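Local coordinates for putative histidinol-phosphate aminotransferase (Burkholderia pseudomallei, PDB 3P1T), which probably catalyses the reversible, pyridoxal-phosphate-dependent transfer of an amino group between L-histidinol phosphate and 2-oxoglutarate, as in histidine biosynthesis, at residues Q257-Y270 with I317-A331. Numbering follows the deposited sequence.
With SO4 (sulfate ion), chain E.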
loop_
_atom_site.group_PDB
_atom_site.type_symbol
_atom_site.label_atom_id
_atom_site.label_comp_id
_atom_site.label_asym_id
_atom_site.label_seq_id
_atom_site.Cartn_x
_atom_site.Cartn_y
_atom_site.Cartn_z
ATOM N N GLN A 257 3.265 -11.521 31.686
ATOM C CA GLN A 257 4.612 -11.949 31.308
ATOM C C GLN A 257 5.595 -10.761 31.385
ATOM O O GLN A 257 6.744 -10.973 31.793
ATOM C CB GLN A 257 4.631 -12.589 29.920
ATOM C CG GLN A 257 4.043 -13.990 29.865
ATOM C CD GLN A 257 4.859 -14.999 30.641
ATOM O OE1 GLN A 257 6.046 -15.229 30.369
ATOM N NE2 GLN A 257 4.228 -15.628 31.624
ATOM N N ARG A 258 5.134 -9.521 31.082
ATOM C CA ARG A 258 5.945 -8.293 31.220
ATOM C C ARG A 258 6.328 -8.090 32.706
ATOM O O ARG A 258 7.478 -7.774 33.023
ATOM C CB ARG A 258 5.190 -7.073 30.669
ATOM C CG ARG A 258 6.013 -5.784 30.593
ATOM C CD ARG A 258 5.191 -4.623 30.039
ATOM N NE ARG A 258 4.072 -4.243 30.910
ATOM C CZ ARG A 258 3.020 -3.520 30.528
ATOM N NH1 ARG A 258 2.907 -3.110 29.275
ATOM N NH2 ARG A 258 2.057 -3.233 31.390
ATOM N N ARG A 259 5.372 -8.341 33.610
ATOM C CA ARG A 259 5.590 -8.232 35.041
ATOM C C ARG A 259 6.611 -9.308 35.480
ATOM O O ARG A 259 7.579 -8.964 36.172
ATOM C CB ARG A 259 4.245 -8.348 35.785
ATOM C CG ARG A 259 4.308 -8.400 37.326
ATOM C CD ARG A 259 5.096 -7.278 37.987
ATOM N NE ARG A 259 4.535 -5.959 37.729
ATOM C CZ ARG A 259 5.238 -4.840 37.782
ATOM N NH1 ARG A 259 6.541 -4.877 38.044
ATOM N NH2 ARG A 259 4.656 -3.673 37.535
ATOM N N ARG A 260 6.435 -10.571 35.018
ATOM C CA ARG A 260 7.339 -11.689 35.314
ATOM C C ARG A 260 8.769 -11.369 34.851
ATOM O O ARG A 260 9.687 -11.440 35.660
ATOM C CB ARG A 260 6.860 -13.017 34.669
ATOM C CG ARG A 260 7.930 -14.128 34.726
ATOM C CD ARG A 260 7.425 -15.519 34.455
ATOM N NE ARG A 260 7.533 -15.899 33.053
ATOM C CZ ARG A 260 8.397 -16.795 32.586
ATOM N NH1 ARG A 260 9.239 -17.413 33.411
ATOM N NH2 ARG A 260 8.407 -17.104 31.296
ATOM N N VAL A 261 8.948 -11.019 33.564
ATOM C CA VAL A 261 10.260 -10.762 32.969
ATOM C C VAL A 261 10.945 -9.569 33.686
ATOM O O VAL A 261 12.107 -9.719 34.075
ATOM C CB VAL A 261 10.151 -10.546 31.436
ATOM C CG1 VAL A 261 11.465 -10.059 30.837
ATOM C CG2 VAL A 261 9.730 -11.837 30.755
ATOM N N ALA A 262 10.224 -8.439 33.909
ATOM C CA ALA A 262 10.773 -7.266 34.589
ATOM C C ALA A 262 11.246 -7.614 36.027
ATOM O O ALA A 262 12.382 -7.287 36.388
ATOM C CB ALA A 262 9.745 -6.144 34.627
ATOM N N ASP A 263 10.406 -8.314 36.821
ATOM C CA ASP A 263 10.748 -8.679 38.198
ATOM C C ASP A 263 11.918 -9.673 38.249
ATOM O O ASP A 263 12.820 -9.495 39.074
ATOM C CB ASP A 263 9.526 -9.266 38.926
ATOM C CG ASP A 263 8.405 -8.282 39.270
ATOM O OD1 ASP A 263 8.578 -7.053 39.022
ATOM O OD2 ASP A 263 7.381 -8.727 39.845
ATOM N N ALA A 264 11.921 -10.691 37.366
ATOM C CA ALA A 264 12.978 -11.712 37.319
ATOM C C ALA A 264 14.333 -11.107 36.930
ATOM O O ALA A 264 15.335 -11.419 37.588
ATOM C CB ALA A 264 12.611 -12.821 36.347
ATOM N N LEU A 265 14.361 -10.219 35.895
ATOM C CA LEU A 265 15.600 -9.580 35.454
ATOM C C LEU A 265 16.160 -8.665 36.553
ATOM O O LEU A 265 17.371 -8.700 36.785
ATOM C CB LEU A 265 15.423 -8.803 34.143
ATOM C CG LEU A 265 15.162 -9.624 32.868
ATOM C CD1 LEU A 265 14.986 -8.713 31.665
ATOM C CD2 LEU A 265 16.288 -10.618 32.588
ATOM N N ARG A 266 15.295 -7.909 37.275
ATOM C CA ARG A 266 15.745 -7.027 38.368
ATOM C C ARG A 266 16.332 -7.845 39.524
ATOM O O ARG A 266 17.276 -7.395 40.177
ATOM C CB ARG A 266 14.617 -6.128 38.883
ATOM C CG ARG A 266 14.200 -5.068 37.894
ATOM C CD ARG A 266 13.374 -4.000 38.562
ATOM N NE ARG A 266 12.854 -3.035 37.595
ATOM C CZ ARG A 266 11.583 -2.967 37.224
ATOM N NH1 ARG A 266 10.683 -3.774 37.768
ATOM N NH2 ARG A 266 11.193 -2.062 36.337
ATOM N N GLY A 267 15.790 -9.042 39.734
ATOM C CA GLY A 267 16.270 -9.980 40.743
ATOM C C GLY A 267 17.613 -10.585 40.376
ATOM O O GLY A 267 18.366 -11.009 41.256
ATOM N N LEU A 268 17.915 -10.628 39.059
ATOM C CA LEU A 268 19.185 -11.113 38.505
ATOM C C LEU A 268 20.243 -9.970 38.484
ATOM O O LEU A 268 21.412 -10.215 38.151
ATOM C CB LEU A 268 18.987 -11.703 37.087
ATOM C CG LEU A 268 18.227 -13.030 37.007
ATOM C CD1 LEU A 268 17.883 -13.372 35.591
ATOM C CD2 LEU A 268 19.010 -14.177 37.642
ATOM N N GLY A 269 19.817 -8.755 38.839
ATOM C CA GLY A 269 20.682 -7.584 38.907
ATOM C C GLY A 269 20.622 -6.613 37.750
ATOM O O GLY A 269 21.328 -5.604 37.774
ATOM N N TYR A 270 19.781 -6.895 36.738
ATOM C CA TYR A 270 19.623 -6.025 35.564
ATOM C C TYR A 270 18.805 -4.778 35.922
ATOM O O TYR A 270 17.992 -4.805 36.851
ATOM C CB TYR A 270 18.969 -6.778 34.384
ATOM C CG TYR A 270 19.820 -7.899 33.830
ATOM C CD1 TYR A 270 20.798 -7.650 32.873
ATOM C CD2 TYR A 270 19.635 -9.216 34.247
ATOM C CE1 TYR A 270 21.589 -8.679 32.361
ATOM C CE2 TYR A 270 20.442 -10.251 33.767
ATOM C CZ TYR A 270 21.425 -9.977 32.829
ATOM O OH TYR A 270 22.208 -10.997 32.336
ATOM N N ILE A 317 8.109 -9.100 24.779
ATOM C CA ILE A 317 7.468 -10.096 25.637
ATOM C C ILE A 317 6.712 -11.052 24.711
ATOM O O ILE A 317 5.748 -10.636 24.045
ATOM C CB ILE A 317 6.564 -9.429 26.716
ATOM C CG1 ILE A 317 7.324 -8.384 27.573
ATOM C CG2 ILE A 317 5.831 -10.451 27.553
ATOM C CD1 ILE A 317 8.588 -8.854 28.309
ATOM N N GLY A 318 7.203 -12.293 24.625
ATOM C CA GLY A 318 6.612 -13.328 23.776
ATOM C C GLY A 318 5.741 -14.286 24.560
ATOM O O GLY A 318 5.193 -13.912 25.601
ATOM N N ARG A 319 5.612 -15.533 24.084
ATOM C CA ARG A 319 4.878 -16.542 24.856
ATOM C C ARG A 319 5.716 -16.972 26.094
ATOM O O ARG A 319 6.912 -16.687 26.174
ATOM C CB ARG A 319 4.518 -17.750 23.984
ATOM C CG ARG A 319 3.262 -17.574 23.142
ATOM C CD ARG A 319 3.155 -18.640 22.062
ATOM N NE ARG A 319 4.117 -18.396 20.980
ATOM C CZ ARG A 319 5.256 -19.062 20.804
ATOM N NH1 ARG A 319 5.576 -20.068 21.610
ATOM N NH2 ARG A 319 6.067 -18.751 19.801
ATOM N N GLU A 320 5.080 -17.642 27.052
ATOM C CA GLU A 320 5.695 -18.087 28.299
ATOM C C GLU A 320 7.010 -18.873 28.050
ATOM O O GLU A 320 8.016 -18.563 28.678
ATOM C CB GLU A 320 4.704 -18.945 29.089
ATOM C CG GLU A 320 5.200 -19.282 30.488
ATOM C CD GLU A 320 4.462 -20.365 31.250
ATOM O OE1 GLU A 320 3.236 -20.518 31.043
ATOM O OE2 GLU A 320 5.108 -21.029 32.093
ATOM N N GLU A 321 7.011 -19.844 27.125
ATOM C CA GLU A 321 8.177 -20.684 26.808
ATOM C C GLU A 321 9.336 -19.845 26.213
ATOM O O GLU A 321 10.495 -20.156 26.506
ATOM C CB GLU A 321 7.818 -21.860 25.860
ATOM C CG GLU A 321 7.095 -21.515 24.553
ATOM C CD GLU A 321 5.568 -21.541 24.508
ATOM O OE1 GLU A 321 4.913 -20.900 25.364
ATOM O OE2 GLU A 321 5.029 -22.125 23.539
ATOM N N ASP A 322 9.025 -18.774 25.438
ATOM C CA ASP A 322 10.005 -17.838 24.847
ATOM C C ASP A 322 10.707 -17.006 25.930
ATOM O O ASP A 322 11.939 -16.913 25.961
ATOM C CB ASP A 322 9.323 -16.900 23.844
ATOM C CG ASP A 322 8.713 -17.589 22.644
ATOM O OD1 ASP A 322 9.165 -18.724 22.313
ATOM O OD2 ASP A 322 7.795 -16.981 22.005
ATOM N N ASN A 323 9.900 -16.428 26.831
ATOM C CA ASN A 323 10.339 -15.634 27.969
ATOM C C ASN A 323 11.160 -16.501 28.927
ATOM O O ASN A 323 12.127 -15.995 29.503
ATOM C CB ASN A 323 9.139 -15.010 28.667
ATOM C CG ASN A 323 8.302 -14.124 27.769
ATOM O OD1 ASN A 323 8.743 -13.645 26.721
ATOM N ND2 ASN A 323 7.065 -13.897 28.158
ATOM N N ASP A 324 10.810 -17.817 29.046
ATOM C CA ASP A 324 11.558 -18.821 29.832
ATOM C C ASP A 324 13.010 -18.931 29.310
ATOM O O ASP A 324 13.957 -18.855 30.095
ATOM C CB ASP A 324 10.868 -20.219 29.788
ATOM C CG ASP A 324 9.701 -20.502 30.742
ATOM O OD1 ASP A 324 9.486 -19.696 31.688
ATOM O OD2 ASP A 324 9.052 -21.580 30.590
ATOM N N ARG A 325 13.158 -19.061 27.962
ATOM C CA ARG A 325 14.430 -19.180 27.238
ATOM C C ARG A 325 15.313 -17.945 27.480
ATOM O O ARG A 325 16.494 -18.106 27.821
ATOM C CB ARG A 325 14.183 -19.385 25.730
ATOM C CG ARG A 325 13.661 -20.787 25.376
ATOM C CD ARG A 325 14.480 -21.470 24.290
ATOM N NE ARG A 325 15.909 -21.387 24.596
ATOM C CZ ARG A 325 16.843 -20.940 23.762
ATOM N NH1 ARG A 325 16.527 -20.606 22.513
ATOM N NH2 ARG A 325 18.107 -20.870 24.152
ATOM N N LEU A 326 14.720 -16.731 27.351
ATOM C CA LEU A 326 15.405 -15.463 27.566
ATOM C C LEU A 326 15.908 -15.339 28.993
ATOM O O LEU A 326 17.080 -14.995 29.197
ATOM C CB LEU A 326 14.516 -14.250 27.251
ATOM C CG LEU A 326 15.187 -12.931 27.638
ATOM C CD1 LEU A 326 15.715 -12.207 26.437
ATOM C CD2 LEU A 326 14.361 -12.111 28.621
ATOM N N LEU A 327 15.023 -15.590 29.976
ATOM C CA LEU A 327 15.379 -15.463 31.389
ATOM C C LEU A 327 16.499 -16.449 31.772
ATOM O O LEU A 327 17.402 -16.059 32.518
ATOM C CB LEU A 327 14.149 -15.657 32.296
ATOM C CG LEU A 327 13.077 -14.543 32.239
ATOM C CD1 LEU A 327 11.857 -14.935 33.017
ATOM C CD2 LEU A 327 13.599 -13.201 32.742
ATOM N N ALA A 328 16.485 -17.679 31.218
ATOM C CA ALA A 328 17.509 -18.692 31.519
ATOM C C ALA A 328 18.873 -18.265 30.965
ATOM O O ALA A 328 19.880 -18.415 31.654
ATOM C CB ALA A 328 17.108 -20.044 30.960
ATOM N N ALA A 329 18.892 -17.672 29.762
ATOM C CA ALA A 329 20.112 -17.173 29.120
ATOM C C ALA A 329 20.701 -15.981 29.869
ATOM O O ALA A 329 21.904 -15.975 30.094
ATOM C CB ALA A 329 19.833 -16.780 27.681
ATOM N N LEU A 330 19.873 -14.987 30.269
ATOM C CA LEU A 330 20.376 -13.813 30.989
ATOM C C LEU A 330 20.655 -14.171 32.466
ATOM O O LEU A 330 21.433 -13.463 33.114
ATOM C CB LEU A 330 19.447 -12.591 30.868
ATOM C CG LEU A 330 19.405 -11.927 29.475
ATOM C CD1 LEU A 330 18.359 -10.845 29.416
ATOM C CD2 LEU A 330 20.740 -11.343 29.089
ATOM N N ALA A 331 20.089 -15.282 32.984
ATOM C CA ALA A 331 20.465 -15.739 34.327
ATOM C C ALA A 331 21.907 -16.238 34.272
ATOM O O ALA A 331 22.723 -15.869 35.124
ATOM C CB ALA A 331 19.522 -16.820 34.832
HETATM S S SO4 E . 7.425 -1.140 37.157
HETATM O O1 SO4 E . 8.055 0.157 37.407
HETATM O O2 SO4 E . 5.949 -0.970 37.242
HETATM O O3 SO4 E . 7.880 -2.079 38.182
HETATM O O4 SO4 E . 7.828 -1.669 35.827
#
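I317 meets helix 257-267 with both branches of its side chain. CG2 lies 3.4 Å from Q257 CB, and CD1 reaches the tip of V261. At chi1 -55°, CG2 is anti to the backbone N and turned to Q257 and to R258 N. N323 then ties the two segments together. Its ND2 gives a nearly straight bond of 2.8 Å to Q257 OE1, on a lone pair, and the two amides are almost coplanar. Its OD1 accepts from G318 N, which fixes the amide from the other end. Q257 OE1 also accepts from R260 NE and NH2, which grip it side-on in the guanidinium plane. Three N-H groups thus converge on one oxygen. D324 takes the outer part of the same guanidinium in a salt bridge, with OD1 2.8 Å from R260 NH2. The carboxylate and guanidinium planes are nearly perpendicular, and both N-H bonds to OD1 are weak. L327 CD1 lies over one face of the guanidinium, off toward its rim, 3.6 Å from R260 NH1. Its CD2 touches A264 and L265, so L327 is a knob in the hole formed by R260, V261, A264 and L265. L330 packs CD1 on L265 CD2. Its carbonyl O accepts from Y270 OH at 2.7 Å, at the edge of the ring. Y270 directly follows G269, whose positive phi belongs to a Schellman motif. A331 closes the contact against both methyls of L268. Away from segment 317-331, R259 NH1 and NH2 bind a sulfate, probably from the crystallisation liquor, and R266 adds weak bonds. The helices run nearly parallel, 9° apart, with axes 10.5 Å from each other. Both pack on the four-stranded sheet of the small domain of this PLP-dependent aminotransferase fold: L265, L326 and L330 rest on I315, L265 and Y270 on V282, and L326 on V301.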